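Local structure of FERM, RhoGEF and pleckstrin domain protein 2 (Danio rerio, 6D21) at residues A[22-25]-A[26-30]; A[97-100]-A[101-104]; A[106-110]-A[111-115]; A[126-129]-A[130-134]; A[206-210]-A[211-215]. The protein probably acts as a guanine nucleotide exchange factor activating RAC1, with the present chain being its FERM domain, linked to membrane targeting. One frame throughout, in Å; residues are numbered along the deposited sequence.

Interaction 1. Residues A[22-25]-A[26-30]; sequences SKAD and GQLLL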
# COMPACT_ATOMS: atom_id res chain seq x y z
N SER A 22 -13.81 11.69 -22.56
CA SER A 22 -14.80 10.85 -21.90
C SER A 22 -14.68 9.37 -22.30
O SER A 22 -15.30 8.50 -21.69
CB SER A 22 -16.21 11.36 -22.21
OG SER A 22 -17.20 10.45 -21.78
N LYS A 23 -13.89 9.09 -23.33
CA LYS A 23 -13.69 7.72 -23.79
C LYS A 23 -12.51 7.06 -23.07
O LYS A 23 -12.17 5.91 -23.38
CB LYS A 23 -13.46 7.68 -25.30
CG LYS A 23 -14.70 7.82 -26.17
CD LYS A 23 -14.37 7.43 -27.60
CE LYS A 23 -15.28 8.09 -28.64
NZ LYS A 23 -16.71 8.23 -28.22
N ALA A 24 -11.90 7.77 -22.13
CA ALA A 24 -10.64 7.31 -21.54
C ALA A 24 -10.74 6.03 -20.72
O ALA A 24 -11.63 5.86 -19.89
CB ALA A 24 -10.04 8.42 -20.68
N ASP A 25 -9.81 5.12 -20.95
CA ASP A 25 -9.64 3.94 -20.11
C ASP A 25 -8.98 4.35 -18.79
O ASP A 25 -8.64 5.52 -18.59
CB ASP A 25 -8.81 2.88 -20.85
CG ASP A 25 -7.42 3.37 -21.24
OD1 ASP A 25 -6.90 4.33 -20.63
OD2 ASP A 25 -6.84 2.80 -22.20
N GLY A 26 -8.79 3.41 -17.89
CA GLY A 26 -8.04 3.71 -16.68
C GLY A 26 -6.58 3.93 -17.01
O GLY A 26 -5.89 4.71 -16.34
N GLN A 27 -6.10 3.25 -18.06
CA GLN A 27 -4.68 3.27 -18.41
C GLN A 27 -4.21 4.66 -18.85
O GLN A 27 -3.09 5.07 -18.55
CB GLN A 27 -4.39 2.26 -19.53
CG GLN A 27 -2.89 2.11 -19.83
CD GLN A 27 -2.09 1.70 -18.60
OE1 GLN A 27 -2.32 0.64 -18.03
NE2 GLN A 27 -1.16 2.54 -18.18
N LEU A 28 -5.08 5.38 -19.55
CA LEU A 28 -4.79 6.73 -20.01
C LEU A 28 -4.56 7.67 -18.83
O LEU A 28 -3.59 8.45 -18.83
CB LEU A 28 -5.94 7.26 -20.90
CG LEU A 28 -5.76 8.58 -21.65
CD1 LEU A 28 -4.48 8.60 -22.49
CD2 LEU A 28 -6.98 8.83 -22.51
N LEU A 29 -5.42 7.60 -17.81
CA LEU A 29 -5.25 8.43 -16.63
C LEU A 29 -3.95 8.07 -15.88
O LEU A 29 -3.22 8.96 -15.44
CB LEU A 29 -6.45 8.28 -15.70
CG LEU A 29 -6.38 9.05 -14.38
CD1 LEU A 29 -6.28 10.56 -14.65
CD2 LEU A 29 -7.59 8.72 -13.51
N LEU A 30 -3.68 6.77 -15.72
CA LEU A 30 -2.44 6.30 -15.10
C LEU A 30 -1.22 6.84 -15.83
O LEU A 30 -0.28 7.33 -15.19
CB LEU A 30 -2.37 4.77 -15.08
CG LEU A 30 -3.08 3.97 -13.99
CD1 LEU A 30 -3.36 2.56 -14.48
CD2 LEU A 30 -2.25 3.91 -12.72

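Interaction 2. Residues A[97-100]-A[101-104]; sequences RYLF and SLQI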
# COMPACT_ATOMS: atom_id res chain seq x y z
N ARG A 97 12.02 5.90 -4.55
CA ARG A 97 12.22 5.62 -3.13
C ARG A 97 11.51 6.66 -2.28
O ARG A 97 10.99 6.33 -1.23
CB ARG A 97 13.71 5.59 -2.77
CG ARG A 97 14.46 4.40 -3.40
CD ARG A 97 15.88 4.25 -2.82
NE ARG A 97 16.69 5.44 -3.01
CZ ARG A 97 17.51 5.62 -4.04
NH1 ARG A 97 17.62 4.68 -4.97
NH2 ARG A 97 18.23 6.72 -4.14
N TYR A 98 11.52 7.91 -2.73
CA TYR A 98 10.77 8.98 -2.07
C TYR A 98 9.28 8.65 -2.00
O TYR A 98 8.66 8.74 -0.93
CB TYR A 98 11.00 10.30 -2.82
CG TYR A 98 10.13 11.45 -2.37
CD1 TYR A 98 10.11 11.85 -1.03
CD2 TYR A 98 9.38 12.19 -3.28
CE1 TYR A 98 9.32 12.93 -0.61
CE2 TYR A 98 8.59 13.29 -2.87
CZ TYR A 98 8.57 13.65 -1.54
OH TYR A 98 7.79 14.72 -1.14
N LEU A 99 8.72 8.22 -3.13
CA LEU A 99 7.31 7.86 -3.18
C LEU A 99 7.02 6.70 -2.25
O LEU A 99 5.98 6.70 -1.56
CB LEU A 99 6.87 7.51 -4.60
CG LEU A 99 6.76 8.68 -5.60
CD1 LEU A 99 6.04 8.25 -6.88
CD2 LEU A 99 6.02 9.87 -4.99
N PHE A 100 7.91 5.71 -2.21
CA PHE A 100 7.69 4.62 -1.26
C PHE A 100 7.75 5.09 0.19
O PHE A 100 6.94 4.66 1.01
CB PHE A 100 8.70 3.48 -1.48
CG PHE A 100 8.18 2.42 -2.38
CD1 PHE A 100 8.27 2.56 -3.75
CD2 PHE A 100 7.54 1.29 -1.87
CE1 PHE A 100 7.75 1.60 -4.62
CE2 PHE A 100 7.04 0.31 -2.73
CZ PHE A 100 7.14 0.48 -4.11
N SER A 101 8.66 6.00 0.53
CA SER A 101 8.68 6.53 1.90
C SER A 101 7.36 7.29 2.23
O SER A 101 6.88 7.25 3.35
CB SER A 101 9.90 7.42 2.14
OG SER A 101 9.81 8.67 1.49
N LEU A 102 6.78 7.96 1.23
CA LEU A 102 5.49 8.62 1.41
C LEU A 102 4.36 7.62 1.55
O LEU A 102 3.36 7.90 2.21
CB LEU A 102 5.17 9.56 0.24
CG LEU A 102 6.07 10.79 0.10
CD1 LEU A 102 5.72 11.54 -1.19
CD2 LEU A 102 5.93 11.69 1.32
N GLN A 103 4.49 6.47 0.91
CA GLN A 103 3.47 5.42 1.10
C GLN A 103 3.51 4.89 2.54
O GLN A 103 2.48 4.64 3.17
CB GLN A 103 3.71 4.27 0.12
CG GLN A 103 2.73 3.09 0.27
CD GLN A 103 1.33 3.48 -0.18
OE1 GLN A 103 1.13 3.87 -1.33
NE2 GLN A 103 0.38 3.39 0.72
N ILE A 104 4.72 4.69 3.06
CA ILE A 104 4.88 4.30 4.46
C ILE A 104 4.31 5.37 5.39
O ILE A 104 3.64 5.08 6.38
CB ILE A 104 6.38 4.05 4.78
CG1 ILE A 104 6.88 2.85 3.98
CG2 ILE A 104 6.58 3.82 6.27
CD1 ILE A 104 8.39 2.82 3.83

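Interaction 3. Residues A[106-110]-A[111-115]; sequences RDLLD and GRLSC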
# COMPACT_ATOMS: atom_id res chain seq x y z
N ARG A 106 1.96 7.40 4.79
CA ARG A 106 0.50 7.25 4.73
C ARG A 106 -0.04 6.08 5.56
O ARG A 106 -1.04 6.21 6.29
CB ARG A 106 0.04 7.06 3.27
CG ARG A 106 -1.50 7.03 3.13
CD ARG A 106 -1.92 6.58 1.73
NE ARG A 106 -1.76 7.64 0.75
CZ ARG A 106 -1.87 7.45 -0.57
NH1 ARG A 106 -2.11 6.24 -1.04
NH2 ARG A 106 -1.75 8.47 -1.40
N ASP A 107 0.60 4.93 5.40
CA ASP A 107 0.20 3.70 6.08
C ASP A 107 0.36 3.84 7.59
O ASP A 107 -0.43 3.31 8.36
CB ASP A 107 1.03 2.51 5.58
CG ASP A 107 0.68 2.09 4.14
OD1 ASP A 107 -0.29 2.66 3.57
OD2 ASP A 107 1.36 1.20 3.58
N LEU A 108 1.39 4.57 8.00
CA LEU A 108 1.69 4.75 9.42
C LEU A 108 0.59 5.58 10.06
O LEU A 108 0.08 5.26 11.13
CB LEU A 108 3.04 5.44 9.60
CG LEU A 108 3.77 5.45 10.94
CD1 LEU A 108 3.99 4.03 11.50
CD2 LEU A 108 5.09 6.20 10.76
N LEU A 109 0.20 6.65 9.38
CA LEU A 109 -0.84 7.52 9.91
C LEU A 109 -2.22 6.88 9.89
O LEU A 109 -3.01 7.10 10.82
CB LEU A 109 -0.87 8.83 9.13
CG LEU A 109 -1.99 9.79 9.54
CD1 LEU A 109 -1.88 10.17 11.00
CD2 LEU A 109 -1.95 11.03 8.64
N ASP A 110 -2.55 6.08 8.88
CA ASP A 110 -3.92 5.58 8.83
C ASP A 110 -4.04 4.18 9.42
O ASP A 110 -5.10 3.58 9.41
CB ASP A 110 -4.50 5.65 7.40
CG ASP A 110 -3.85 4.69 6.41
OD1 ASP A 110 -3.17 3.73 6.83
OD2 ASP A 110 -4.04 4.90 5.19
N GLY A 111 -2.92 3.68 9.95
CA GLY A 111 -2.93 2.47 10.76
C GLY A 111 -2.80 1.17 10.01
O GLY A 111 -2.88 0.10 10.61
N ARG A 112 -2.60 1.23 8.70
CA ARG A 112 -2.33 0.02 7.94
C ARG A 112 -1.03 -0.59 8.43
O ARG A 112 -0.93 -1.79 8.67
CB ARG A 112 -2.26 0.30 6.44
CG ARG A 112 -3.53 0.86 5.84
CD ARG A 112 -3.69 0.43 4.40
NE ARG A 112 -4.54 -0.75 4.29
CZ ARG A 112 -5.77 -0.73 3.79
NH1 ARG A 112 -6.27 0.40 3.33
NH2 ARG A 112 -6.49 -1.85 3.73
N LEU A 113 -0.03 0.26 8.60
CA LEU A 113 1.26 -0.18 9.12
C LEU A 113 1.25 -0.13 10.63
O LEU A 113 1.65 0.87 11.23
CB LEU A 113 2.38 0.71 8.57
CG LEU A 113 3.78 0.34 9.06
CD1 LEU A 113 4.09 -1.10 8.65
CD2 LEU A 113 4.80 1.31 8.53
N SER A 114 0.76 -1.19 11.27
CA SER A 114 0.83 -1.24 12.72
C SER A 114 2.19 -1.82 13.13
O SER A 114 2.73 -2.70 12.45
CB SER A 114 -0.30 -2.08 13.32
OG SER A 114 -0.34 -3.35 12.72
N CYS A 115 2.74 -1.29 14.22
CA CYS A 115 4.04 -1.71 14.73
C CYS A 115 4.15 -1.27 16.18
O CYS A 115 3.22 -0.65 16.72
CB CYS A 115 5.17 -1.12 13.89
SG CYS A 115 5.08 0.69 13.67
O HOH W 1 0.07 2.95 12.43

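Interaction 4. Residues A[126-129]-A[130-134]; sequences HLVQ and SEIGD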
# COMPACT_ATOMS: atom_id res chain seq x y z
N HIS A 126 12.77 9.81 11.42
CA HIS A 126 13.38 9.94 10.10
C HIS A 126 12.52 10.75 9.13
O HIS A 126 13.03 11.51 8.29
CB HIS A 126 13.67 8.57 9.49
CG HIS A 126 14.84 7.89 10.10
ND1 HIS A 126 16.13 8.37 9.96
CD2 HIS A 126 14.93 6.78 10.88
CE1 HIS A 126 16.96 7.58 10.62
NE2 HIS A 126 16.26 6.61 11.18
N LEU A 127 11.21 10.58 9.24
CA LEU A 127 10.29 11.36 8.43
C LEU A 127 10.43 12.85 8.77
O LEU A 127 10.37 13.70 7.88
CB LEU A 127 8.86 10.87 8.63
CG LEU A 127 8.57 9.50 8.00
CD1 LEU A 127 7.17 9.01 8.41
CD2 LEU A 127 8.66 9.54 6.46
N VAL A 128 10.65 13.17 10.04
CA VAL A 128 10.84 14.58 10.40
C VAL A 128 12.16 15.09 9.81
O VAL A 128 12.24 16.21 9.30
CB VAL A 128 10.81 14.80 11.94
CG1 VAL A 128 11.15 16.24 12.27
CG2 VAL A 128 9.44 14.46 12.52
N GLN A 129 13.20 14.25 9.87
CA GLN A 129 14.50 14.64 9.34
C GLN A 129 14.37 14.96 7.86
O GLN A 129 14.94 15.93 7.37
CB GLN A 129 15.54 13.53 9.56
CG GLN A 129 16.96 13.89 9.11
CD GLN A 129 17.58 15.00 9.96
OE1 GLN A 129 17.39 15.06 11.17
NE2 GLN A 129 18.32 15.90 9.30
N SER A 130 13.59 14.14 7.15
CA SER A 130 13.44 14.31 5.70
C SER A 130 12.71 15.59 5.31
O SER A 130 13.04 16.20 4.30
CB SER A 130 12.69 13.11 5.11
OG SER A 130 11.29 13.25 5.30
N GLU A 131 11.71 16.00 6.08
CA GLU A 131 10.94 17.18 5.72
C GLU A 131 11.60 18.49 6.14
O GLU A 131 11.70 19.42 5.34
CB GLU A 131 9.53 17.11 6.32
CG GLU A 131 8.47 16.54 5.37
CD GLU A 131 7.06 16.99 5.73
OE1 GLU A 131 6.84 18.20 5.94
OE2 GLU A 131 6.15 16.13 5.80
N ILE A 132 12.07 18.56 7.39
CA ILE A 132 12.52 19.82 7.97
C ILE A 132 13.98 19.85 8.45
O ILE A 132 14.42 20.84 9.03
CB ILE A 132 11.62 20.24 9.15
CG1 ILE A 132 11.59 19.14 10.22
CG2 ILE A 132 10.21 20.52 8.68
CD1 ILE A 132 12.42 19.44 11.43
N GLY A 133 14.73 18.78 8.22
CA GLY A 133 16.16 18.81 8.50
C GLY A 133 16.58 18.47 9.92
O GLY A 133 15.90 17.72 10.61
N ASP A 134 17.70 19.05 10.36
CA ASP A 134 18.31 18.72 11.65
C ASP A 134 17.42 19.05 12.87
O ASP A 134 16.48 19.86 12.77
CB ASP A 134 19.66 19.42 11.80
CG ASP A 134 20.75 18.84 10.89
OD1 ASP A 134 20.54 17.76 10.29
OD2 ASP A 134 21.83 19.46 10.81

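Interaction 5. Residues A[206-210]-A[211-215]; sequences LAVAH and MGLQV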
# COMPACT_ATOMS: atom_id res chain seq x y z
N LEU A 206 -6.57 -12.69 5.04
CA LEU A 206 -5.75 -13.12 3.91
C LEU A 206 -5.01 -11.92 3.34
O LEU A 206 -5.51 -10.79 3.38
CB LEU A 206 -6.59 -13.80 2.81
CG LEU A 206 -7.33 -15.08 3.21
CD1 LEU A 206 -8.11 -15.68 2.03
CD2 LEU A 206 -6.34 -16.09 3.78
N ALA A 207 -3.83 -12.18 2.80
CA ALA A 207 -3.08 -11.13 2.15
C ALA A 207 -2.18 -11.75 1.09
O ALA A 207 -1.87 -12.95 1.14
CB ALA A 207 -2.26 -10.33 3.17
N VAL A 208 -1.77 -10.93 0.14
CA VAL A 208 -0.88 -11.41 -0.91
C VAL A 208 0.29 -10.44 -0.98
O VAL A 208 0.13 -9.23 -0.76
CB VAL A 208 -1.61 -11.54 -2.28
CG1 VAL A 208 -2.18 -10.19 -2.75
CG2 VAL A 208 -0.68 -12.18 -3.32
N ALA A 209 1.48 -10.98 -1.26
CA ALA A 209 2.70 -10.19 -1.30
C ALA A 209 3.68 -10.81 -2.29
O ALA A 209 3.36 -11.81 -2.93
CB ALA A 209 3.30 -10.10 0.08
N HIS A 210 4.87 -10.22 -2.40
CA HIS A 210 5.83 -10.60 -3.44
C HIS A 210 6.17 -12.09 -3.45
O HIS A 210 6.47 -12.64 -4.50
CB HIS A 210 7.13 -9.79 -3.32
CG HIS A 210 7.80 -9.91 -2.00
ND1 HIS A 210 8.69 -10.93 -1.70
CD2 HIS A 210 7.72 -9.15 -0.88
CE1 HIS A 210 9.12 -10.79 -0.46
NE2 HIS A 210 8.54 -9.72 0.06
N MET A 211 6.09 -12.73 -2.28
CA MET A 211 6.50 -14.14 -2.16
C MET A 211 5.33 -15.11 -2.31
O MET A 211 5.53 -16.31 -2.54
CB MET A 211 7.18 -14.38 -0.81
CG MET A 211 6.22 -14.60 0.37
SD MET A 211 5.15 -13.22 0.86
CE MET A 211 6.33 -12.07 1.57
N GLY A 212 4.11 -14.61 -2.15
CA GLY A 212 2.95 -15.49 -2.20
C GLY A 212 1.85 -15.07 -1.25
O GLY A 212 1.68 -13.88 -0.98
N LEU A 213 1.08 -16.04 -0.75
CA LEU A 213 -0.07 -15.67 0.09
C LEU A 213 0.28 -15.74 1.57
O LEU A 213 1.13 -16.52 2.00
CB LEU A 213 -1.28 -16.56 -0.21
CG LEU A 213 -2.21 -16.05 -1.32
CD1 LEU A 213 -1.56 -16.09 -2.70
CD2 LEU A 213 -3.49 -16.83 -1.33
N GLN A 214 -0.39 -14.91 2.36
CA GLN A 214 -0.20 -14.95 3.80
C GLN A 214 -1.53 -15.10 4.52
O GLN A 214 -2.57 -14.69 4.01
CB GLN A 214 0.50 -13.69 4.30
CG GLN A 214 1.89 -13.54 3.79
CD GLN A 214 2.34 -12.09 3.80
OE1 GLN A 214 1.51 -11.18 3.80
NE2 GLN A 214 3.65 -11.87 3.80
N VAL A 215 -1.48 -15.69 5.70
CA VAL A 215 -2.66 -15.88 6.52
C VAL A 215 -2.40 -15.27 7.88
O VAL A 215 -1.41 -15.58 8.54
CB VAL A 215 -3.00 -17.37 6.69
CG1 VAL A 215 -4.26 -17.51 7.54
CG2 VAL A 215 -3.19 -18.03 5.33
O HOH W 2 1.28 -8.63 2.38

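Interaction 1. Residues A[22-25]-A[26-30]
Asp25 folds its side chain back over the turn that follows, toward the amides of Gln27 and Leu28. CB lies beside the start of the next residue, 3.0 Å from Gly26 N. At that point the chain turns inward, because CG is placed between the backbone N and the carbonyl carbon of Asp25 (chi1 60°) and so faces the first amides of the helix; CG comes within 3.4 Å of Gln27 N. OD1 then splits its attention between two amides. Gln27 N is 2.9 Å from OD1, but its N-H points poorly for a bond. Leu28 N, in contrast, aims its hydrogen at OD1 with an angle of 154°, although the modelled separation of OD1 and Leu28 N, 2.4 Å, is so short that its exact value is doubtful. This is the N-cap of helix 26-36 in the ubiquitin-like N-terminal lobe of the FERM domain: a side-chain oxygen takes up an amide that has no carbonyl one turn earlier to bond with, and the negative charge would probably interact favourably with the positive end of the helix dipole. OD2, the other branch, passes alongside the next side chain, 3.7 Å from Gln27 CB, with the carboxylate and amide planes 79° apart. One residue earlier, the methyl CB of Ala24 meets the branch CD2 of Leu28 at 3.6 Å. Leu28 also packs on Leu20 of strand 15-21, while Leu29 turns into the lobe against Tyr18 and Leu47.

Interaction 2. Residues A[97-100]-A[101-104]
Tyr98 has CG trans to its backbone N (chi1 172°) and Leu102 has CG beside its own N (chi1 -67°), a pairing that swings the ring and the leucine branch together one turn apart. This is an i to i+4 contact on helix 94-110 of the FERM central lobe. The methyl CD1 of Leu102 sits over one face of the Tyr98 ring, displaced toward its rim, in a CH-pi contact with CD1 3.9 Å from the ring centroid; the nearest ring atom, CZ, is 3.6 Å from that methyl. Replacing Tyr98 by alanine removes the ring and is likely to leave Leu102 CD1 without the face it rests on and free to turn. Elsewhere on the helix, Phe100 meets Phe45 of the N-terminal lobe, and Gln103 OE1 accepts from Val81 N, tying the helix to strand 76-81, while Gln103 NE2 bonds to Asp107 OD1 one turn on. Back at the tyrosine, Tyr98 O is gripped twice. Leu102 N gives the helical bond at 3.0 Å, and the hydroxyl of Ser101 donates from the side, with a C=O...OG angle of 124° and 2.7 Å between Ser101 OG and Tyr98 O.

Interaction 3. Residues A[106-110]-A[111-115]
The carboxylate of Asp110 and the guanidinium of Arg112 do not stack: their planes stand 78° apart, and it is the aliphatic part of the arginine, with CG 3.1 Å from Asp110 OD1, that lies against the acid. Asp107 behaves likewise toward the same guanidinium, at 65°, its own charge being paired with Arg192. The setting is the glycine-ended C-terminus of helix 94-110 in the FERM central lobe, where Gly111 takes a positive phi of 88°, a value that favours glycine. Asp110 to Arg112 form an Asx turn, Arg112 N donating to Asp110 OD1 at 3.2 Å and meeting the oxygen nearly end-on to its C-O bond. The chain then doubles back so that Leu113 N reaches Asp107 O at 3.1 Å; this donor stands well above the carbonyl plane, while Gly111 N gives the same oxygen a weak second bond. On the apolar flank, Leu108 CD1 touches both Leu113 CD2 and Cys115 SG, next to Leu123 of helix 117-132. Leu113 centres an inverse gamma turn, and its carbonyl is held through water: the bridging molecule donates to Leu108 O at 2.7 Å and to Leu113 O at 2.9 Å.

Interaction 4. Residues A[126-129]-A[130-134]
Val128 and Ile132 lie side by side and point the same way, whereas Gln129 and Asp134 cross at a slant, with amide and carboxylate planes 45° apart. Together these pairs finish helix 117-132 of the FERM central lobe, which is ended by Gly133 in a positive-phi conformation that calls for glycine. In the apolar pair, Val128 CG1 meets the terminal methyl of Ile132, CD1, at 3.5 Å. In Ile132, CG1 lies between its own backbone N and carbonyl carbon (chi1 57°), 3.1 Å from Val128 O. Phe143 of helix 137-146 and His164 of helix 157-164 also touch both side chains. In the polar pair, the bent chain of Gln129 carries its amide past the glycine to the loop beyond. Gln129 NE2 donates to Asp134 OD1 at 3.1 Å, which receives it on the lone pair directed away from the other carboxylate oxygen, and NE2 also bonds to Gln170 O; Asp134 OD1 in turn accepts from Gly169 N. Gln129 OE1 lies close to Gly133 O, two acceptors that both look to His164 NE2, which bonds to the glycine carbonyl and weakly to the amide oxygen. Gly133 N closes the last turn on Gln129 O, approaching from above the carbonyl plane. Farther back, Leu127 O takes two donors from the same face of its plane: Glu131 N at 3.2 Å, and Ser130 OG at 2.8 Å.

Interaction 5. Residues A[206-210]-A[211-215]
Met211 curls its end methyl over the imidazole of its neighbour, His210, at the tip of a beta hairpin. CE stands over one face, shifted toward the rim, 3.8 Å from the ring centroid in a CH-pi contact, and its nearest ring atom is His210 NE2 at 3.6 Å. The bends at chi2 and chi3 (-65° and -70°) fold the thioether back, so that SD also rests on Ala209 CB at 3.7 Å. With a serine in place of the histidine, Met211 CE would probably lose its aromatic face and the methionine end could swing more freely. Both residues occupy the corners of a type I turn from Ala209 to Gly212, closed by Gly212 N on Ala209 O; the glycine holds backbone angles that call for that residue. Behind the turn, Ala209 with Gly212 and Ala207 with Gln214 are hydrogen-bonded antiparallel pairs, the shortest of their bonds being Gln214 N to Ala207 O at 2.7 Å. Between them Val208 CG2 meets Leu213 CD1 at 4.1 Å, and beyond them Leu206 CD2 meets Val215 CG2 at 4.0 Å, both in non-hydrogen-bonded pairs. The hairpin belongs to the PH-like C-terminal lobe: His210 O accepts from Trp227 NE1, strand 220-226 flanks strand 212-217, and the Leu206 and Val208 side chains pack on helix 263-281, whose Phe280 also touches His210.

The five contacts are spread over all three lobes of the FERM domain. Interactions 2 and 3 both use helix 94-110, with centres about 13 Å apart, and they touch where Ile104 CG2 packs on Leu113 CD2 at 3.8 Å. Interaction 4, at the end of the following helix, is joined to interaction 3 by Leu108 CD2 against Leu127 CD1 at 4.2 Å, and its centre lies about 14 Å from that of interaction 2. Interactions 1 and 5 stand apart in the N-terminal and C-terminal lobes: nearest atoms are about 10 Å from interaction 2 in either case. Interactions 4 and 5, with centres about 32 Å apart, lie on opposite sides of the chain's centre.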